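Endonuclease/exonuclease/phosphatase (Leptotrichia buccalis C-1013-b, PDB 3TEB) probably acts as a metal-dependent nuclease or related phosphoesterase of the endonuclease/exonuclease/phosphatase family, using magnesium. Local coordinates at residues A[41-47]-A[90-96]; A[82-86]-A[117-123]. One frame throughout, in Å; residues are numbered along the deposited sequence.

Interaction 1: A[41-47]-A[90-96]; sequences QEVNQLM and KYNEGVA. With MG (magnesium ion), chain C.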
ATOM      1  N   GLN A  41       2.349   1.119   3.326  1.00 24.67           N
ATOM      2  CA  GLN A  41       3.389   0.183   3.725  1.00 24.22           C
ATOM      3  C   GLN A  41       4.446   0.887   4.570  1.00 23.90           C
ATOM      4  O   GLN A  41       4.517   2.126   4.611  1.00 23.80           O
ATOM      5  CB  GLN A  41       4.037  -0.468   2.506  1.00 24.39           C
ATOM      6  CG  GLN A  41       3.062  -1.093   1.525  1.00 25.62           C
ATOM      7  CD  GLN A  41       2.388  -0.060   0.636  1.00 27.98           C
ATOM      8  OE1 GLN A  41       3.032   0.891   0.173  1.00 30.60           O
ATOM      9  NE2 GLN A  41       1.086  -0.230   0.398  1.00 28.06           N
ATOM     10  N   GLU A  42       5.288   0.087   5.220  1.00 23.84           N
ATOM     11  CA  GLU A  42       6.305   0.591   6.151  1.00 23.99           C
ATOM     12  C   GLU A  42       5.616   1.528   7.166  1.00 23.78           C
ATOM     13  O   GLU A  42       6.026   2.658   7.368  1.00 23.99           O
ATOM     14  CB  GLU A  42       7.527   1.247   5.431  1.00 24.17           C
ATOM     15  CG  GLU A  42       8.379   0.307   4.518  1.00 26.79           C
ATOM     16  CD  GLU A  42       9.816   0.830   4.207  1.00 31.63           C
ATOM     17  OE1 GLU A  42      10.649   0.955   5.140  1.00 34.87           O
ATOM     18  OE2 GLU A  42      10.147   1.091   3.024  1.00 33.11           O
ATOM     19  N   VAL A  43       4.537   1.049   7.769  1.00 23.64           N
ATOM     20  CA  VAL A  43       3.837   1.787   8.812  1.00 23.68           C
ATOM     21  C   VAL A  43       4.375   1.278  10.134  1.00 23.80           C
ATOM     22  O   VAL A  43       4.259   0.091  10.423  1.00 24.28           O
ATOM     23  CB  VAL A  43       2.311   1.552   8.749  1.00 23.66           C
ATOM     24  CG1 VAL A  43       1.632   2.137   9.958  1.00 23.81           C
ATOM     25  CG2 VAL A  43       1.735   2.161   7.490  1.00 23.51           C
ATOM     26  N   ASN A  44       4.965   2.166  10.931  1.00 23.71           N
ATOM     27  CA  ASN A  44       5.694   1.747  12.138  1.00 23.55           C
ATOM     28  C   ASN A  44       5.072   2.230  13.432  1.00 23.69           C
ATOM     29  O   ASN A  44       4.389   3.260  13.475  1.00 23.74           O
ATOM     30  CB  ASN A  44       7.160   2.213  12.093  1.00 23.61           C
ATOM     31  CG  ASN A  44       7.916   1.719  10.862  1.00 23.70           C
ATOM     32  OD1 ASN A  44       7.906   0.533  10.548  1.00 25.56           O
ATOM     33  ND2 ASN A  44       8.587   2.634  10.170  1.00 23.89           N
ATOM     34  N   GLN A  45       5.324   1.468  14.488  1.00 23.01           N
ATOM     35  CA  GLN A  45       5.033   1.892  15.853  1.00 22.17           C
ATOM     36  C   GLN A  45       6.134   1.401  16.796  1.00 22.73           C
ATOM     37  O   GLN A  45       6.816   0.408  16.522  1.00 23.47           O
ATOM     38  CB  GLN A  45       3.678   1.362  16.305  1.00 21.71           C
ATOM     39  CG  GLN A  45       3.630  -0.154  16.533  1.00 22.26           C
ATOM     40  CD  GLN A  45       2.240  -0.667  16.867  1.00 22.51           C
ATOM     41  OE1 GLN A  45       1.247   0.066  16.781  1.00 23.44           O
ATOM     42  NE2 GLN A  45       2.163  -1.931  17.256  1.00 22.98           N
ATOM     43  N   LEU A  46       6.307   2.099  17.908  1.00 23.04           N
ATOM     44  CA  LEU A  46       7.317   1.720  18.884  1.00 24.30           C
ATOM     45  C   LEU A  46       6.886   0.514  19.696  1.00 24.71           C
ATOM     46  O   LEU A  46       5.848   0.552  20.347  1.00 24.43           O
ATOM     47  CB  LEU A  46       7.584   2.882  19.825  1.00 24.37           C
ATOM     48  CG  LEU A  46       8.512   3.949  19.285  1.00 26.07           C
ATOM     49  CD1 LEU A  46       8.264   5.264  20.013  1.00 28.46           C
ATOM     50  CD2 LEU A  46       9.950   3.503  19.446  1.00 28.10           C
HETATM   51  N   MSE A  47       7.696  -0.541  19.683  1.00 26.11           N
HETATM   52  CA  MSE A  47       7.380  -1.755  20.427  1.00 27.67           C
HETATM   53  C   MSE A  47       7.077  -1.481  21.886  1.00 28.02           C
HETATM   54  O   MSE A  47       6.348  -2.238  22.533  1.00 28.54           O
HETATM   55  CB  MSE A  47       8.544  -2.722  20.410  1.00 29.99           C
HETATM   56  CG  MSE A  47       9.048  -3.121  19.063  1.00 33.71           C
HETATM   57 SE   MSE A  47      10.473  -4.381  19.399  0.75 44.38          SE
HETATM   58  CE  MSE A  47      11.541  -3.372  20.707  1.00 42.67           C
ATOM     59  N   LYS A  90      13.705   0.131  17.172  1.00 29.27           N
ATOM     60  CA  LYS A  90      12.782  -0.599  18.018  1.00 28.91           C
ATOM     61  C   LYS A  90      11.345  -0.398  17.539  1.00 28.46           C
ATOM     62  O   LYS A  90      10.444  -0.147  18.343  1.00 28.36           O
ATOM     63  CB  LYS A  90      12.934  -0.161  19.478  1.00 29.12           C
ATOM     64  CG  LYS A  90      14.190  -0.688  20.182  1.00 29.97           C
ATOM     65  CD  LYS A  90      14.139  -0.388  21.673  1.00 31.42           C
ATOM     66  CE  LYS A  90      15.094  -1.251  22.477  1.00 33.25           C
ATOM     67  NZ  LYS A  90      16.269  -0.476  23.001  1.00 35.04           N
ATOM     68  N   TYR A  91      11.134  -0.510  16.228  1.00 28.19           N
ATOM     69  CA  TYR A  91       9.794  -0.412  15.658  1.00 27.97           C
ATOM     70  C   TYR A  91       9.178  -1.767  15.275  1.00 27.43           C
ATOM     71  O   TYR A  91       9.887  -2.720  14.936  1.00 27.49           O
ATOM     72  CB  TYR A  91       9.799   0.472  14.411  1.00 28.23           C
ATOM     73  CG  TYR A  91      10.119   1.911  14.659  1.00 29.99           C
ATOM     74  CD1 TYR A  91       9.306   2.700  15.468  1.00 31.38           C
ATOM     75  CD2 TYR A  91      11.219   2.500  14.061  1.00 31.49           C
ATOM     76  CE1 TYR A  91       9.606   4.045  15.694  1.00 33.02           C
ATOM     77  CE2 TYR A  91      11.525   3.831  14.276  1.00 33.66           C
ATOM     78  CZ  TYR A  91      10.718   4.602  15.094  1.00 33.91           C
ATOM     79  OH  TYR A  91      11.029   5.934  15.297  1.00 35.59           O
ATOM     80  N   ASN A  92       7.853  -1.836  15.334  1.00 26.95           N
ATOM     81  CA  ASN A  92       7.121  -2.865  14.630  1.00 26.82           C
ATOM     82  C   ASN A  92       6.832  -2.321  13.240  1.00 26.84           C
ATOM     83  O   ASN A  92       6.356  -1.187  13.093  1.00 26.79           O
ATOM     84  CB  ASN A  92       5.798  -3.208  15.334  1.00 26.91           C
ATOM     85  CG  ASN A  92       5.985  -3.797  16.741  1.00 27.90           C
ATOM     86  OD1 ASN A  92       5.161  -3.539  17.631  1.00 29.54           O
ATOM     87  ND2 ASN A  92       7.047  -4.594  16.946  1.00 28.96           N
ATOM     88  N   GLU A  93       7.135  -3.110  12.221  1.00 26.98           N
ATOM     89  CA  GLU A  93       6.851  -2.708  10.849  1.00 27.40           C
ATOM     90  C   GLU A  93       5.610  -3.439  10.360  1.00 26.33           C
ATOM     91  O   GLU A  93       5.485  -4.646  10.556  1.00 26.49           O
ATOM     92  CB  GLU A  93       8.047  -3.007   9.939  1.00 28.25           C
ATOM     93  CG  GLU A  93       7.989  -2.270   8.609  1.00 32.64           C
ATOM     94  CD  GLU A  93       9.292  -2.351   7.794  1.00 39.28           C
ATOM     95  OE1 GLU A  93       9.240  -2.880   6.640  1.00 42.23           O
ATOM     96  OE2 GLU A  93      10.355  -1.884   8.295  1.00 41.56           O
ATOM     97  N   GLY A  94       4.694  -2.722   9.732  1.00 25.27           N
ATOM     98  CA  GLY A  94       3.479  -3.348   9.259  1.00 24.45           C
ATOM     99  C   GLY A  94       2.915  -2.640   8.058  1.00 24.35           C
ATOM    100  O   GLY A  94       3.570  -1.790   7.467  1.00 24.55           O
ATOM    101  N   VAL A  95       1.696  -2.998   7.686  1.00 24.01           N
ATOM    102  CA  VAL A  95       1.022  -2.346   6.581  1.00 23.98           C
ATOM    103  C   VAL A  95      -0.321  -1.925   7.091  1.00 24.00           C
ATOM    104  O   VAL A  95      -0.767  -2.429   8.120  1.00 24.02           O
ATOM    105  CB  VAL A  95       0.844  -3.282   5.366  1.00 24.05           C
ATOM    106  CG1 VAL A  95       2.172  -3.502   4.657  1.00 24.28           C
ATOM    107  CG2 VAL A  95       0.249  -4.607   5.783  1.00 24.02           C
ATOM    108  N   ALA A  96      -0.964  -0.994   6.398  1.00 24.19           N
ATOM    109  CA  ALA A  96      -2.294  -0.579   6.807  1.00 24.41           C
ATOM    110  C   ALA A  96      -3.179  -0.253   5.623  1.00 24.95           C
ATOM    111  O   ALA A  96      -2.708  -0.151   4.487  1.00 25.19           O
ATOM    112  CB  ALA A  96      -2.223   0.578   7.757  1.00 24.16           C
TER
HETATM  113 MG    MG C 301      11.744   1.816   2.680  1.00 32.96          MG
HETATM  114  O   HOH W   1       5.665  -2.595   5.249  1.00 37.01           O
HETATM  115  O   HOH W   2      10.714  -0.256  10.797  1.00 26.37           O
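Val43 and Gly94 exchange two backbone hydrogen bonds (Val43 N to Gly94 O 3.0 Å), and Gln45 with Asn92 forms the next hydrogen-bonded antiparallel pair. On the face carrying Val43, Gln45 and Asn92, the amide of Gln45 is buried: NE2 gives a weak bond to Asn92 OD1 (3.4 Å) and a second bond to Asp55 O, while OE1 takes Arg57 N and Asn60 ND2. Asn44 and Glu93 run side by side on the other face, OD1 of Asn44 3.4 Å from Glu93 CG; a water bridges Glu93 OE2 and, weakly, Asn44 OD1, while Asn44 ND2 donates to Ala13 O. Glu42 and Val43 both face Gly94, a G1 beta bulge at the corner where the chain turns into its pairing with 91-96. Glu42 stands in the bulge, at the metal site of this DNase I-like fold: its OE2 binds magnesium at 1.8 Å and also takes a bond from Asn10. Toward Lys90 the contact is more solvent-exposed, its side chains meeting mainly by apolar contact, although Met47 N still donates to Lys90 O. With CG anti to its carbonyl carbon (chi1 -66°), Tyr91 brings CE1 to 3.8 Å from Leu46 CG, Gln45 O lying at the ring edge. With a serine in its place, Leu46 would probably lose the ring it packs against and a gap would open beside it. Selenomethionine Met47 lays CE 3.7 Å from Lys90 CB.

Interaction 2: A[82-86]-A[117-123]; sequences SNSHI and VRTISAR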
ATOM      1  N   SER A  82      -1.699  -4.123  10.506  1.00 24.47           N
ATOM      2  CA  SER A  82      -1.154  -5.388  10.925  1.00 24.25           C
ATOM      3  C   SER A  82       0.351  -5.355  10.990  1.00 23.89           C
ATOM      4  O   SER A  82       0.996  -4.868  10.066  1.00 24.10           O
ATOM      5  CB  SER A  82      -1.597  -6.481   9.966  1.00 24.57           C
ATOM      6  OG  SER A  82      -1.306  -7.753  10.522  1.00 26.38           O
ATOM      7  N   ASN A  83       0.905  -5.893  12.070  1.00 23.53           N
ATOM      8  CA  ASN A  83       2.356  -5.940  12.255  1.00 23.51           C
ATOM      9  C   ASN A  83       2.961  -7.066  11.421  1.00 23.19           C
ATOM     10  O   ASN A  83       2.338  -8.121  11.297  1.00 23.26           O
ATOM     11  CB  ASN A  83       2.668  -6.074  13.756  1.00 23.89           C
ATOM     12  CG  ASN A  83       4.015  -6.716  14.040  1.00 25.74           C
ATOM     13  OD1 ASN A  83       5.063  -6.084  13.946  1.00 28.75           O
ATOM     14  ND2 ASN A  83       3.981  -7.982  14.429  1.00 28.07           N
ATOM     15  N   SER A  84       4.143  -6.840  10.837  1.00 23.01           N
ATOM     16  CA  SER A  84       4.845  -7.877  10.053  1.00 23.20           C
ATOM     17  C   SER A  84       5.993  -8.495  10.811  1.00 23.11           C
ATOM     18  O   SER A  84       6.037  -9.716  10.986  1.00 23.51           O
ATOM     19  CB  SER A  84       5.414  -7.337   8.742  1.00 23.41           C
ATOM     20  OG  SER A  84       4.393  -7.047   7.810  1.00 25.29           O
ATOM     21  N   HIS A  85       6.932  -7.648  11.230  1.00 22.99           N
ATOM     22  CA  HIS A  85       8.166  -8.079  11.871  1.00 22.93           C
ATOM     23  C   HIS A  85       8.785  -6.914  12.656  1.00 22.80           C
ATOM     24  O   HIS A  85       8.373  -5.760  12.497  1.00 22.74           O
ATOM     25  CB  HIS A  85       9.152  -8.575  10.812  1.00 23.15           C
ATOM     26  CG  HIS A  85       9.433  -7.576   9.729  1.00 24.29           C
ATOM     27  ND1 HIS A  85       9.006  -7.742   8.430  1.00 25.22           N
ATOM     28  CD2 HIS A  85      10.093  -6.394   9.753  1.00 25.44           C
ATOM     29  CE1 HIS A  85       9.392  -6.707   7.702  1.00 25.68           C
ATOM     30  NE2 HIS A  85      10.056  -5.874   8.482  1.00 25.29           N
ATOM     31  N   ILE A  86       9.767  -7.226  13.502  1.00 22.87           N
ATOM     32  CA  ILE A  86      10.621  -6.222  14.136  1.00 23.04           C
ATOM     33  C   ILE A  86      11.386  -5.434  13.065  1.00 23.52           C
ATOM     34  O   ILE A  86      12.099  -6.007  12.261  1.00 23.72           O
ATOM     35  CB  ILE A  86      11.594  -6.886  15.139  1.00 23.03           C
ATOM     36  CG1 ILE A  86      10.824  -7.356  16.378  1.00 23.00           C
ATOM     37  CG2 ILE A  86      12.691  -5.931  15.546  1.00 22.92           C
ATOM     38  CD1 ILE A  86      11.489  -8.501  17.114  1.00 23.43           C
ATOM     39  N   VAL A 117       8.350 -12.795  13.628  1.00 20.68           N
ATOM     40  CA  VAL A 117       8.581 -11.351  13.768  1.00 21.48           C
ATOM     41  C   VAL A 117      10.075 -11.025  13.863  1.00 22.10           C
ATOM     42  O   VAL A 117      10.476  -9.870  13.755  1.00 22.50           O
ATOM     43  CB  VAL A 117       7.848 -10.742  14.991  1.00 22.07           C
ATOM     44  CG1 VAL A 117       6.332 -10.882  14.869  1.00 21.93           C
ATOM     45  CG2 VAL A 117       8.361 -11.344  16.287  1.00 22.16           C
ATOM     46  N   ARG A 118      10.893 -12.051  14.047  1.00 22.58           N
ATOM     47  CA  ARG A 118      12.331 -11.882  14.113  1.00 23.72           C
ATOM     48  C   ARG A 118      13.058 -11.984  12.769  1.00 23.93           C
ATOM     49  O   ARG A 118      14.277 -12.059  12.747  1.00 24.22           O
ATOM     50  CB  ARG A 118      12.921 -12.902  15.073  1.00 23.94           C
ATOM     51  CG  ARG A 118      12.699 -12.569  16.510  1.00 26.12           C
ATOM     52  CD  ARG A 118      12.479 -13.802  17.357  1.00 28.99           C
ATOM     53  NE  ARG A 118      13.172 -14.979  16.829  1.00 31.87           N
ATOM     54  CZ  ARG A 118      14.405 -15.360  17.168  1.00 32.96           C
ATOM     55  NH1 ARG A 118      15.112 -14.652  18.051  1.00 33.90           N
ATOM     56  NH2 ARG A 118      14.928 -16.463  16.625  1.00 33.73           N
ATOM     57  N   THR A 119      12.324 -11.993  11.660  1.00 24.26           N
ATOM     58  CA  THR A 119      12.921 -12.113  10.329  1.00 25.03           C
ATOM     59  C   THR A 119      12.435 -10.987   9.453  1.00 25.27           C
ATOM     60  O   THR A 119      11.230 -10.776   9.314  1.00 25.21           O
ATOM     61  CB  THR A 119      12.522 -13.436   9.667  1.00 25.08           C
ATOM     62  OG1 THR A 119      12.887 -14.510  10.532  1.00 26.88           O
ATOM     63  CG2 THR A 119      13.210 -13.628   8.303  1.00 25.41           C
ATOM     64  N   ILE A 120      13.381 -10.275   8.852  1.00 26.14           N
ATOM     65  CA  ILE A 120      13.082  -9.119   8.020  1.00 27.00           C
ATOM     66  C   ILE A 120      12.156  -9.503   6.866  1.00 26.74           C
ATOM     67  O   ILE A 120      11.330  -8.687   6.433  1.00 27.12           O
ATOM     68  CB  ILE A 120      14.401  -8.469   7.485  1.00 28.31           C
ATOM     69  CG1 ILE A 120      15.183  -7.840   8.631  1.00 29.50           C
ATOM     70  CG2 ILE A 120      14.131  -7.387   6.419  1.00 29.67           C
ATOM     71  CD1 ILE A 120      14.381  -6.747   9.372  1.00 32.24           C
ATOM     72  N   SER A 121      12.279 -10.743   6.383  1.00 26.01           N
ATOM     73  CA  SER A 121      11.518 -11.161   5.214  1.00 25.88           C
ATOM     74  C   SER A 121      10.106 -11.704   5.487  1.00 24.59           C
ATOM     75  O   SER A 121       9.387 -12.037   4.549  1.00 25.09           O
ATOM     76  CB  SER A 121      12.326 -12.126   4.355  1.00 26.53           C
ATOM     77  OG  SER A 121      12.660 -13.265   5.099  1.00 27.50           O
ATOM     78  N   ALA A 122       9.698 -11.774   6.749  1.00 23.05           N
ATOM     79  CA  ALA A 122       8.317 -12.115   7.087  1.00 21.81           C
ATOM     80  C   ALA A 122       7.400 -10.948   6.765  1.00 21.34           C
ATOM     81  O   ALA A 122       7.584  -9.859   7.287  1.00 21.74           O
ATOM     82  CB  ALA A 122       8.208 -12.473   8.548  1.00 21.53           C
ATOM     83  N   ARG A 123       6.414 -11.158   5.905  1.00 20.68           N
ATOM     84  CA  ARG A 123       5.537 -10.056   5.507  1.00 20.28           C
ATOM     85  C   ARG A 123       4.077 -10.405   5.650  1.00 19.75           C
ATOM     86  O   ARG A 123       3.596 -11.341   5.034  1.00 20.04           O
ATOM     87  CB  ARG A 123       5.808  -9.646   4.064  1.00 20.72           C
ATOM     88  CG  ARG A 123       7.249  -9.318   3.765  1.00 21.59           C
ATOM     89  CD  ARG A 123       7.650  -8.049   4.460  1.00 23.15           C
ATOM     90  NE  ARG A 123       9.093  -7.854   4.414  1.00 25.91           N
ATOM     91  CZ  ARG A 123       9.708  -7.027   3.575  1.00 27.42           C
ATOM     92  NH1 ARG A 123       9.006  -6.303   2.711  1.00 28.73           N
ATOM     93  NH2 ARG A 123      11.027  -6.920   3.605  1.00 28.71           N
TER
HETATM   94  O   HOH W   3      12.588  -8.779  12.345  1.00 31.62           O
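His85 holds CG between its backbone N and carbonyl carbon (chi1 55°), which swings the imidazole into the turn formed by 119-122, and Arg123, bent at chi2 (-69°), brings its guanidinium back toward the same turn. The ring's ND1 donates to Ala122 O at 2.8 Å, almost straight (173°), with the acceptor in the ring plane. Ile120 lies over one ring face, its CA 4.2 Å from the centroid in a CH-pi contact. Edge bond and face contact together would hold the imidazole's rotation. Ile120 O also lies over that face, 3.0 Å from His85 CE1, and accepts Arg123 NE at 3.1 Å and a weak bond from NH2. The type I beta turn is closed by Ala122 N to Thr119 O. At the more open end Ile86 N donates to Val117 O (2.7 Å), and one water bridges that oxygen to Ile86 O. Ser84 OG bonds to Arg124 N, and Arg123 NH1 to His143 O. Ser84 and His85 face Glu93 of strand 91-99 in a classic beta bulge. The contact lies where edge strand 78-84 meets the loop between strands 105-110 and 124-132 of the other sheet.

From the N terminus the chain first passes through 41-47, at the end of strand 37-46, then 82-86, at the far end of strand 78-84. It turns back through 90-96, where interaction 1 closes a loop of 42 residues containing helix 61-69, and at 117-123 interaction 2 closes one of 30. The segments alternate, so the two loops cross. They meet at Glu93: Glu93 O lies 2.6 Å from Ser84 N, and Glu93 N 2.9 Å from His85 O, probable hydrogen bonds. Interaction 1 joins two neighbouring strands within one sheet; interaction 2 ties that sheet's edge to the loop leading into strand 124-132 of the second.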